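Local coordinates for protein D-alanyl-D-alanine carboxypeptidase (Streptococcus pneumoniae R6, PDB 1XP4) that probably removes the terminal D-alanine from peptidoglycan precursors, as a serine-type D-Ala-D-Ala carboxypeptidase of the penicillin-binding protein class, at residues 147-150 and 151-154; 205-208 and 209-212; 84-88 and 89-93; 123-126 and 127-130. All blocks are in the same frame, centred on the assembly; numbering follows the deposited sequence.

Contact 1 of 4, residues 147-150 and 151-154; sequences LNNE and TLGD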
loop_
_atom_site.group_PDB
_atom_site.type_symbol
_atom_site.label_atom_id
_atom_site.label_comp_id
_atom_site.label_asym_id
_atom_site.label_seq_id
_atom_site.Cartn_x
_atom_site.Cartn_y
_atom_site.Cartn_z
ATOM N N LEU A 147 -10.509 -3.093 -15.615
ATOM C CA LEU A 147 -10.708 -3.455 -17.013
ATOM C C LEU A 147 -11.077 -2.185 -17.786
ATOM O O LEU A 147 -11.334 -1.126 -17.201
ATOM C CB LEU A 147 -11.873 -4.434 -17.163
ATOM C CG LEU A 147 -11.918 -5.783 -16.463
ATOM C CD1 LEU A 147 -13.378 -6.161 -16.230
ATOM C CD2 LEU A 147 -11.217 -6.821 -17.299
ATOM N N ASN A 148 -11.110 -2.304 -19.107
ATOM C CA ASN A 148 -11.502 -1.194 -19.946
ATOM C C ASN A 148 -13.014 -1.358 -20.086
ATOM O O ASN A 148 -13.520 -2.481 -20.055
ATOM C CB ASN A 148 -10.805 -1.303 -21.296
ATOM C CG ASN A 148 -11.124 -0.147 -22.208
ATOM O OD1 ASN A 148 -12.145 -0.150 -22.893
ATOM N ND2 ASN A 148 -10.256 0.861 -22.217
ATOM N N ASN A 149 -13.745 -0.257 -20.220
ATOM C CA ASN A 149 -15.193 -0.349 -20.347
ATOM C C ASN A 149 -15.680 -1.166 -21.551
ATOM O O ASN A 149 -16.735 -1.800 -21.493
ATOM C CB ASN A 149 -15.807 1.048 -20.392
ATOM C CG ASN A 149 -15.870 1.701 -19.026
ATOM O OD1 ASN A 149 -15.876 1.021 -17.999
ATOM N ND2 ASN A 149 -15.945 3.028 -19.007
ATOM N N GLU A 150 -14.923 -1.156 -22.643
ATOM C CA GLU A 150 -15.328 -1.910 -23.826
ATOM C C GLU A 150 -15.505 -3.376 -23.468
ATOM O O GLU A 150 -16.159 -4.121 -24.196
ATOM C CB GLU A 150 -14.287 -1.794 -24.946
ATOM C CG GLU A 150 -13.946 -0.365 -25.358
ATOM C CD GLU A 150 -13.010 -0.308 -26.563
ATOM O OE1 GLU A 150 -12.257 -1.286 -26.774
ATOM O OE2 GLU A 150 -13.020 0.717 -27.287
ATOM N N THR A 151 -14.911 -3.786 -22.349
ATOM C CA THR A 151 -14.999 -5.170 -21.894
ATOM C C THR A 151 -16.267 -5.356 -21.083
ATOM O O THR A 151 -16.754 -6.471 -20.922
ATOM C CB THR A 151 -13.808 -5.557 -20.984
ATOM O OG1 THR A 151 -12.575 -5.353 -21.683
ATOM C CG2 THR A 151 -13.909 -7.019 -20.568
ATOM N N LEU A 152 -16.796 -4.252 -20.572
ATOM C CA LEU A 152 -17.993 -4.292 -19.754
ATOM C C LEU A 152 -19.264 -4.006 -20.541
ATOM O O LEU A 152 -20.341 -3.912 -19.959
ATOM C CB LEU A 152 -17.869 -3.279 -18.620
ATOM C CG LEU A 152 -16.577 -3.365 -17.815
ATOM C CD1 LEU A 152 -16.583 -2.317 -16.718
ATOM C CD2 LEU A 152 -16.450 -4.756 -17.232
ATOM N N GLY A 153 -19.142 -3.858 -21.855
ATOM C CA GLY A 153 -20.315 -3.575 -22.661
ATOM C C GLY A 153 -21.185 -2.455 -22.104
ATOM O O GLY A 153 -20.751 -1.305 -21.996
ATOM N N ASP A 154 -22.419 -2.791 -21.746
ATOM C CA ASP A 154 -23.365 -1.818 -21.206
ATOM C C ASP A 154 -23.228 -1.563 -19.704
ATOM O O ASP A 154 -23.753 -0.574 -19.193
ATOM C CB ASP A 154 -24.801 -2.263 -21.503
ATOM C CG ASP A 154 -24.872 -3.650 -22.113
ATOM O OD1 ASP A 154 -24.279 -4.600 -21.550
ATOM O OD2 ASP A 154 -25.536 -3.788 -23.160
HETATM O O HOH W 1 -9.793 -4.241 -20.521
#
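Leu152 N donates to Asn149 O at 2.6 Å, with an N-H...O angle of 140° and the donor above the carbonyl plane, not on a lone pair. This bond closes a turn over 149-152. One residue earlier, Thr151 N approaches Asn148 O in the same i to i+3 fashion; the position of that nitrogen is doubtful, but the bond, if real, would make a second turn overlapping the first. Asn148 starts the bend with an Asx turn: its OD1 accepts from Glu150 N at 3.0 Å, standing in for a backbone carbonyl. The ND2 of Asn148 reaches away to Asp163 O and Glu165 OE2. A water extends the polar network, accepting from Asn148 N at 2.7 Å and lying 3.2 Å from Thr151 OG1. Asn149 is buried and suited to it, because its amide is used at both ends, ND2 giving to Lys161 O and OD1 receiving from Asn143 ND2.

The packing is mainly aliphatic. CD1 of Leu147 meets CD2 of Leu152 at 3.5 Å, the two branched chains crossing at a slant. The other methyl of Leu152, CD1, lies 3.6 Å from Asn149 OD1. The hydroxyl of Thr151 stands beside its own backbone nitrogen (chi1 -58°), facing the water, which leaves CG2 turned toward Leu147 CD2. Gly153 follows with positive phi, a conformation glycine adopts easily. The two ND2 groups thus tie the bend to the 161-165 region, the amide oxygens serve Glu150 N and Asn143, and the leucines supply the apolar side.

Contact 2 of 4, residues 205-208 and 209-212; sequences STNY and MLEG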
loop_
_atom_site.group_PDB
_atom_site.type_symbol
_atom_site.label_atom_id
_atom_site.label_comp_id
_atom_site.label_asym_id
_atom_site.label_seq_id
_atom_site.Cartn_x
_atom_site.Cartn_y
_atom_site.Cartn_z
ATOM N N SER A 205 -1.177 -17.280 -8.046
ATOM C CA SER A 205 -0.879 -15.862 -7.948
ATOM C C SER A 205 -0.268 -15.368 -9.252
ATOM O O SER A 205 0.332 -16.137 -9.996
ATOM C CB SER A 205 0.094 -15.613 -6.796
ATOM O OG SER A 205 0.405 -14.235 -6.672
ATOM N N THR A 206 -0.434 -14.079 -9.527
ATOM C CA THR A 206 0.107 -13.475 -10.735
ATOM C C THR A 206 1.417 -12.803 -10.362
ATOM O O THR A 206 2.126 -12.270 -11.220
ATOM C CB THR A 206 -0.830 -12.392 -11.298
ATOM O OG1 THR A 206 -1.068 -11.407 -10.285
ATOM C CG2 THR A 206 -2.143 -12.994 -11.744
ATOM N N ASN A 207 1.722 -12.821 -9.069
ATOM C CA ASN A 207 2.939 -12.214 -8.556
ATOM C C ASN A 207 4.050 -13.249 -8.617
ATOM O O ASN A 207 4.112 -14.153 -7.786
ATOM C CB ASN A 207 2.726 -11.765 -7.112
ATOM C CG ASN A 207 3.877 -10.936 -6.584
ATOM O OD1 ASN A 207 5.018 -11.089 -7.018
ATOM N ND2 ASN A 207 3.586 -10.060 -5.630
ATOM N N TYR A 208 4.933 -13.113 -9.596
ATOM C CA TYR A 208 6.028 -14.053 -9.758
ATOM C C TYR A 208 7.302 -13.793 -8.965
ATOM O O TYR A 208 8.348 -14.364 -9.258
ATOM C CB TYR A 208 6.340 -14.194 -11.241
ATOM C CG TYR A 208 5.230 -14.921 -11.943
ATOM C CD1 TYR A 208 4.814 -16.169 -11.493
ATOM C CD2 TYR A 208 4.588 -14.374 -13.046
ATOM C CE1 TYR A 208 3.795 -16.857 -12.121
ATOM C CE2 TYR A 208 3.562 -15.060 -13.684
ATOM C CZ TYR A 208 3.177 -16.304 -13.212
ATOM O OH TYR A 208 2.189 -17.023 -13.842
HETATM N N MSE A 209 7.217 -12.939 -7.953
HETATM C CA MSE A 209 8.375 -12.660 -7.116
HETATM C C MSE A 209 8.194 -13.334 -5.757
HETATM O O MSE A 209 8.997 -13.148 -4.841
HETATM C CB MSE A 209 8.563 -11.154 -6.943
HETATM C CG MSE A 209 9.044 -10.469 -8.203
HETATM SE SE MSE A 209 9.142 -8.565 -8.023
HETATM C CE MSE A 209 10.985 -8.421 -7.495
ATOM N N LEU A 210 7.131 -14.126 -5.646
ATOM C CA LEU A 210 6.828 -14.841 -4.417
ATOM C C LEU A 210 7.583 -16.176 -4.313
ATOM O O LEU A 210 8.243 -16.629 -5.263
ATOM C CB LEU A 210 5.316 -15.086 -4.315
ATOM C CG LEU A 210 4.401 -13.857 -4.215
ATOM C CD1 LEU A 210 2.929 -14.272 -4.238
ATOM C CD2 LEU A 210 4.713 -13.097 -2.928
ATOM N N GLU A 211 7.473 -16.796 -3.142
ATOM C CA GLU A 211 8.120 -18.069 -2.848
ATOM C C GLU A 211 7.819 -19.178 -3.853
ATOM O O GLU A 211 6.654 -19.489 -4.127
ATOM C CB GLU A 211 7.713 -18.526 -1.446
ATOM C CG GLU A 211 7.983 -17.478 -0.376
ATOM C CD GLU A 211 9.187 -17.808 0.500
ATOM O OE1 GLU A 211 10.096 -18.540 0.033
ATOM O OE2 GLU A 211 9.223 -17.317 1.654
ATOM N N GLY A 212 8.890 -19.766 -4.390
ATOM C CA GLY A 212 8.784 -20.855 -5.347
ATOM C C GLY A 212 8.417 -20.476 -6.769
ATOM O O GLY A 212 8.079 -21.347 -7.569
#
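Asn207 OD1 takes the N-H of Met209 at 3.0 Å and an angle of 159°, with the nitrogen tilted 19° from the carbonyl plane. Because the acceptor serves the backbone two residues on, this is an Asx turn, a role asparagine fills with its short, carbonyl-bearing side chain. CG of Asn207 lies opposite the backbone N (chi1 -171°), beside the carbonyl carbon, which carries OD1 toward the Met209 amide. That CG is also 3.8 Å from Leu210 CG, the two side chains meeting at about a right angle. Leu210 sends CD1 on to Ser205 OG, 3.5 Å away, so one leucine packs against both polar turn residues.

Ser205 in turn positions Asn207: its OG accepts from Asn207 N at 3.1 Å, forming an ST turn. Beyond this, Thr206 OG1 bonds to Thr225 OG1, and Tyr208 meets the ring of Tyr261. The selenomethionine Met209, long and apolar, runs among Phe264, Thr267 and Ser268 of helix 262-277 and reaches Phe235 on strand 234-241.

An ST turn and an Asx turn that share Asn207 thus shape the first part of the connection between strand 201-204 and edge strand 220-228 of the five-stranded antiparallel sheet, in the beta-lactamase-like fold of this peptidase family.

Contact 3 of 4, residues 84-88 and 89-93; sequences IPMEA and RNYTV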
loop_
_atom_site.group_PDB
_atom_site.type_symbol
_atom_site.label_atom_id
_atom_site.label_comp_id
_atom_site.label_asym_id
_atom_site.label_seq_id
_atom_site.Cartn_x
_atom_site.Cartn_y
_atom_site.Cartn_z
ATOM N N ILE A 84 -12.079 -16.842 -12.850
ATOM C CA ILE A 84 -12.046 -18.251 -12.498
ATOM C C ILE A 84 -13.494 -18.724 -12.479
ATOM O O ILE A 84 -14.412 -17.930 -12.282
ATOM C CB ILE A 84 -11.404 -18.458 -11.106
ATOM C CG1 ILE A 84 -12.236 -17.756 -10.032
ATOM C CG2 ILE A 84 -9.999 -17.890 -11.093
ATOM C CD1 ILE A 84 -11.656 -17.864 -8.645
ATOM N N PRO A 85 -13.720 -20.023 -12.694
ATOM C CA PRO A 85 -15.088 -20.546 -12.694
ATOM C C PRO A 85 -15.824 -20.208 -11.404
ATOM O O PRO A 85 -15.260 -20.331 -10.320
ATOM C CB PRO A 85 -14.875 -22.045 -12.855
ATOM C CG PRO A 85 -13.595 -22.122 -13.647
ATOM C CD PRO A 85 -12.745 -21.092 -12.972
HETATM N N MSE A 86 -17.077 -19.774 -11.526
HETATM C CA MSE A 86 -17.906 -19.436 -10.366
HETATM C C MSE A 86 -19.312 -19.956 -10.598
HETATM O O MSE A 86 -20.297 -19.289 -10.291
HETATM C CB MSE A 86 -17.952 -17.926 -10.165
HETATM C CG MSE A 86 -16.690 -17.363 -9.574
HETATM SE SE MSE A 86 -16.771 -15.454 -9.383
HETATM C CE MSE A 86 -14.885 -15.137 -9.106
ATOM N N GLU A 87 -19.390 -21.165 -11.133
ATOM C CA GLU A 87 -20.665 -21.787 -11.460
ATOM C C GLU A 87 -21.624 -21.996 -10.307
ATOM O O GLU A 87 -22.783 -22.314 -10.523
ATOM C CB GLU A 87 -20.417 -23.110 -12.192
ATOM C CG GLU A 87 -19.911 -22.925 -13.624
ATOM C CD GLU A 87 -20.819 -22.013 -14.442
ATOM O OE1 GLU A 87 -22.052 -22.223 -14.390
ATOM O OE2 GLU A 87 -20.309 -21.099 -15.134
ATOM N N ALA A 88 -21.148 -21.807 -9.085
ATOM C CA ALA A 88 -21.998 -21.962 -7.912
ATOM C C ALA A 88 -22.661 -20.624 -7.568
ATOM O O ALA A 88 -23.542 -20.560 -6.710
ATOM C CB ALA A 88 -21.173 -22.459 -6.738
ATOM N N ARG A 89 -22.217 -19.561 -8.241
ATOM C CA ARG A 89 -22.744 -18.207 -8.051
ATOM C C ARG A 89 -22.964 -17.734 -6.608
ATOM O O ARG A 89 -23.815 -16.887 -6.353
ATOM C CB ARG A 89 -24.048 -18.035 -8.842
ATOM C CG ARG A 89 -23.872 -17.815 -10.346
ATOM C CD ARG A 89 -25.134 -18.244 -11.083
ATOM N NE ARG A 89 -25.661 -17.240 -12.006
ATOM C CZ ARG A 89 -26.098 -16.039 -11.641
ATOM N NH1 ARG A 89 -26.065 -15.681 -10.372
ATOM N NH2 ARG A 89 -26.587 -15.203 -12.540
ATOM N N ASN A 90 -22.205 -18.279 -5.668
ATOM C CA ASN A 90 -22.317 -17.854 -4.279
ATOM C C ASN A 90 -21.059 -18.270 -3.541
ATOM O O ASN A 90 -20.827 -19.453 -3.296
ATOM C CB ASN A 90 -23.542 -18.463 -3.599
ATOM C CG ASN A 90 -23.829 -17.825 -2.249
ATOM O OD1 ASN A 90 -23.007 -17.886 -1.333
ATOM N ND2 ASN A 90 -24.998 -17.196 -2.125
ATOM N N TYR A 91 -20.238 -17.291 -3.197
ATOM C CA TYR A 91 -19.008 -17.587 -2.508
ATOM C C TYR A 91 -18.780 -16.680 -1.322
ATOM O O TYR A 91 -19.424 -15.649 -1.173
ATOM C CB TYR A 91 -17.823 -17.492 -3.471
ATOM C CG TYR A 91 -17.878 -18.504 -4.589
ATOM C CD1 TYR A 91 -18.637 -18.263 -5.737
ATOM C CD2 TYR A 91 -17.231 -19.740 -4.470
ATOM C CE1 TYR A 91 -18.765 -19.227 -6.736
ATOM C CE2 TYR A 91 -17.347 -20.710 -5.464
ATOM C CZ TYR A 91 -18.121 -20.448 -6.591
ATOM O OH TYR A 91 -18.283 -21.412 -7.550
ATOM N N THR A 92 -17.844 -17.096 -0.485
ATOM C CA THR A 92 -17.463 -16.386 0.719
ATOM C C THR A 92 -16.697 -15.095 0.427
ATOM O O THR A 92 -15.999 -14.986 -0.585
ATOM C CB THR A 92 -16.608 -17.326 1.602
ATOM O OG1 THR A 92 -17.462 -18.002 2.528
ATOM C CG2 THR A 92 -15.544 -16.572 2.348
ATOM N N VAL A 93 -16.848 -14.115 1.314
ATOM C CA VAL A 93 -16.143 -12.849 1.186
ATOM C C VAL A 93 -14.651 -13.173 1.109
ATOM O O VAL A 93 -13.942 -12.694 0.227
ATOM C CB VAL A 93 -16.394 -11.937 2.420
ATOM C CG1 VAL A 93 -15.326 -10.852 2.502
ATOM C CG2 VAL A 93 -17.769 -11.298 2.328
#
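Arg89 N closes a type I beta turn on Met86 O, at 2.8 Å and 159°, and the chain then passes straight into strand 90-92, which pairs antiparallel with 65-67. The donor sits above the plane of the Met86 carbonyl. A second bond ends on a side chain: Ala88 N donates to Tyr91 OH, a longish 3.3 Å. The tyrosine suits this place because its ring spans the turn while its hydroxyl accepts from an amide inside it.

Apolar contacts line the same ring. Met86, a selenomethionine, brings CB to within 3.8 Å of Tyr91 CE1, its chain crossing the tyrosine at a slant and continuing, extended, to Ser107 and Ala108 of helix 106-117. Ala88 CB lies 3.7 Å from Tyr91 CZ, small enough to fit beside the phenol. Phe198 of strand 195-198 stacks on Tyr91.

Charged ends point elsewhere: Arg89 forms a salt bridge with Asp70, and Glu87 OE1 bonds to Tyr73 OH. Arg89 itself takes a left-handed backbone conformation (phi 45°) as the chain leaves the turn. Met86 O, besides accepting from Arg89 N, lies at the edge of the Tyr91 ring, in its plane.

Contact 4 of 4, residues 123-126 and 127-130; sequences FVDM and MRAK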
loop_
_atom_site.group_PDB
_atom_site.type_symbol
_atom_site.label_atom_id
_atom_site.label_comp_id
_atom_site.label_asym_id
_atom_site.label_seq_id
_atom_site.Cartn_x
_atom_site.Cartn_y
_atom_site.Cartn_z
ATOM N N PHE A 123 -20.494 1.659 -5.471
ATOM C CA PHE A 123 -19.166 1.327 -4.968
ATOM C C PHE A 123 -18.119 2.295 -5.542
ATOM O O PHE A 123 -17.231 2.755 -4.821
ATOM C CB PHE A 123 -18.785 -0.116 -5.316
ATOM C CG PHE A 123 -17.643 -0.637 -4.501
ATOM C CD1 PHE A 123 -17.854 -1.118 -3.214
ATOM C CD2 PHE A 123 -16.346 -0.604 -4.995
ATOM C CE1 PHE A 123 -16.788 -1.560 -2.428
ATOM C CE2 PHE A 123 -15.271 -1.042 -4.218
ATOM C CZ PHE A 123 -15.495 -1.522 -2.931
ATOM N N VAL A 124 -18.227 2.606 -6.832
ATOM C CA VAL A 124 -17.289 3.533 -7.457
ATOM C C VAL A 124 -17.345 4.908 -6.782
ATOM O O VAL A 124 -16.312 5.547 -6.557
ATOM C CB VAL A 124 -17.561 3.706 -8.972
ATOM C CG1 VAL A 124 -16.698 4.844 -9.525
ATOM C CG2 VAL A 124 -17.250 2.397 -9.720
ATOM N N ASP A 125 -18.549 5.364 -6.455
ATOM C CA ASP A 125 -18.681 6.646 -5.797
ATOM C C ASP A 125 -17.973 6.556 -4.456
ATOM O O ASP A 125 -17.405 7.537 -3.969
ATOM C CB ASP A 125 -20.153 7.005 -5.604
ATOM C CG ASP A 125 -20.867 7.278 -6.922
ATOM O OD1 ASP A 125 -20.235 7.837 -7.848
ATOM O OD2 ASP A 125 -22.066 6.945 -7.027
HETATM N N MSE A 126 -18.001 5.371 -3.857
HETATM C CA MSE A 126 -17.336 5.177 -2.583
HETATM C C MSE A 126 -15.830 5.274 -2.779
HETATM O O MSE A 126 -15.133 5.901 -1.977
HETATM C CB MSE A 126 -17.699 3.816 -1.979
HETATM C CG MSE A 126 -19.044 3.785 -1.271
HETATM SE SE MSE A 126 -19.522 2.055 -0.549
HETATM C CE MSE A 126 -18.014 1.789 0.624
HETATM N N MSE A 127 -15.313 4.664 -3.843
HETATM C CA MSE A 127 -13.877 4.739 -4.052
HETATM C C MSE A 127 -13.447 6.135 -4.498
HETATM O O MSE A 127 -12.301 6.542 -4.275
HETATM C CB MSE A 127 -13.381 3.635 -5.016
HETATM C CG MSE A 127 -14.339 3.172 -6.096
HETATM SE SE MSE A 127 -13.894 1.412 -6.874
HETATM C CE MSE A 127 -12.069 1.731 -7.433
ATOM N N ARG A 128 -14.363 6.886 -5.101
ATOM C CA ARG A 128 -14.034 8.247 -5.512
ATOM C C ARG A 128 -13.919 9.102 -4.257
ATOM O O ARG A 128 -13.070 9.987 -4.163
ATOM C CB ARG A 128 -15.118 8.832 -6.420
ATOM C CG ARG A 128 -15.165 8.218 -7.790
ATOM C CD ARG A 128 -16.225 8.851 -8.668
ATOM N NE ARG A 128 -16.203 8.279 -10.012
ATOM C CZ ARG A 128 -16.984 8.684 -11.010
ATOM N NH1 ARG A 128 -17.850 9.668 -10.810
ATOM N NH2 ARG A 128 -16.902 8.107 -12.206
ATOM N N ALA A 129 -14.783 8.824 -3.290
ATOM C CA ALA A 129 -14.794 9.577 -2.051
ATOM C C ALA A 129 -13.567 9.255 -1.232
ATOM O O ALA A 129 -12.895 10.159 -0.727
ATOM C CB ALA A 129 -16.044 9.263 -1.260
ATOM N N LYS A 130 -13.281 7.962 -1.103
ATOM C CA LYS A 130 -12.130 7.497 -0.340
ATOM C C LYS A 130 -10.836 8.121 -0.862
ATOM O O LYS A 130 -9.990 8.558 -0.085
ATOM C CB LYS A 130 -12.043 5.972 -0.409
ATOM C CG LYS A 130 -10.872 5.383 0.356
ATOM C CD LYS A 130 -10.874 5.801 1.828
ATOM C CE LYS A 130 -12.038 5.197 2.617
ATOM N NZ LYS A 130 -11.914 5.471 4.085
#
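Phe123 O receives two amides: Met127 N at 2.9 Å, in the carbonyl plane, and, more weakly, Met126 N. The next rungs follow regularly, with Arg128 N to Val124 O at 2.8 Å, Ala129 N to Asp125 O, and Lys130 N to Met126 O, the last the straightest at 167°.

Toward helix 44-57, the selenomethionine Met127 brings SE to 3.7 Å from Phe123 CD2. It lies 4.8 Å from the ring centroid and approaches obliquely, 72° off the ring normal, a Met-aromatic contact between side chains set roughly at right angles. Flexible and polarisable, Met127 also touches Ile46, while Phe123 packs on Thr47 and Leu50 of the same helix.

Toward Tyr157, the extended arm of Arg128 runs obliquely past Val124, NE lying 3.5 Å from Val124 CG1. The opposite charges of Asp125 and Arg128 come near, OD1 to NH1 4.2 Å, but the oxygen lies well out of the guanidinium plane and no N-H points at it. Both use Tyr157 instead, Asp125 OD1 through its hydroxyl and Arg128 by cation-pi, while Arg128 NH2 gives to Val141 O and Lys130 NZ forms a salt bridge with Glu53.

The result is a regular alpha-helix with i to i+4 bonds, part of 120-133, packed against helices 44-57 and 106-117 in the peptidase fold.

How the contacts relate
The four contacts are separate local structures, none touching another, and each lies near predicted catalytic or substrate-binding residues; contact 1 shares its side of the chain's centre with contact 3 and with contact 4. Contact 1 lies nearest the site, with Leu147 about 6 Å from Ser41 and Lys44 between side chains. Contacts 4 and 3 approach Lys44 from other elements: the side chain of Met127 is about 8 Å away and that of Met86 about 9 Å. Contact 2 belongs to the sheet side, the Asn207 side chain lying about 7 Å from that of Lys224, a predicted substrate-binding residue. Contacts 1 and 4 come within about 8 Å at their nearest atoms, whereas contacts 2 and 4 stand farthest apart, with centres 30 Å from one another.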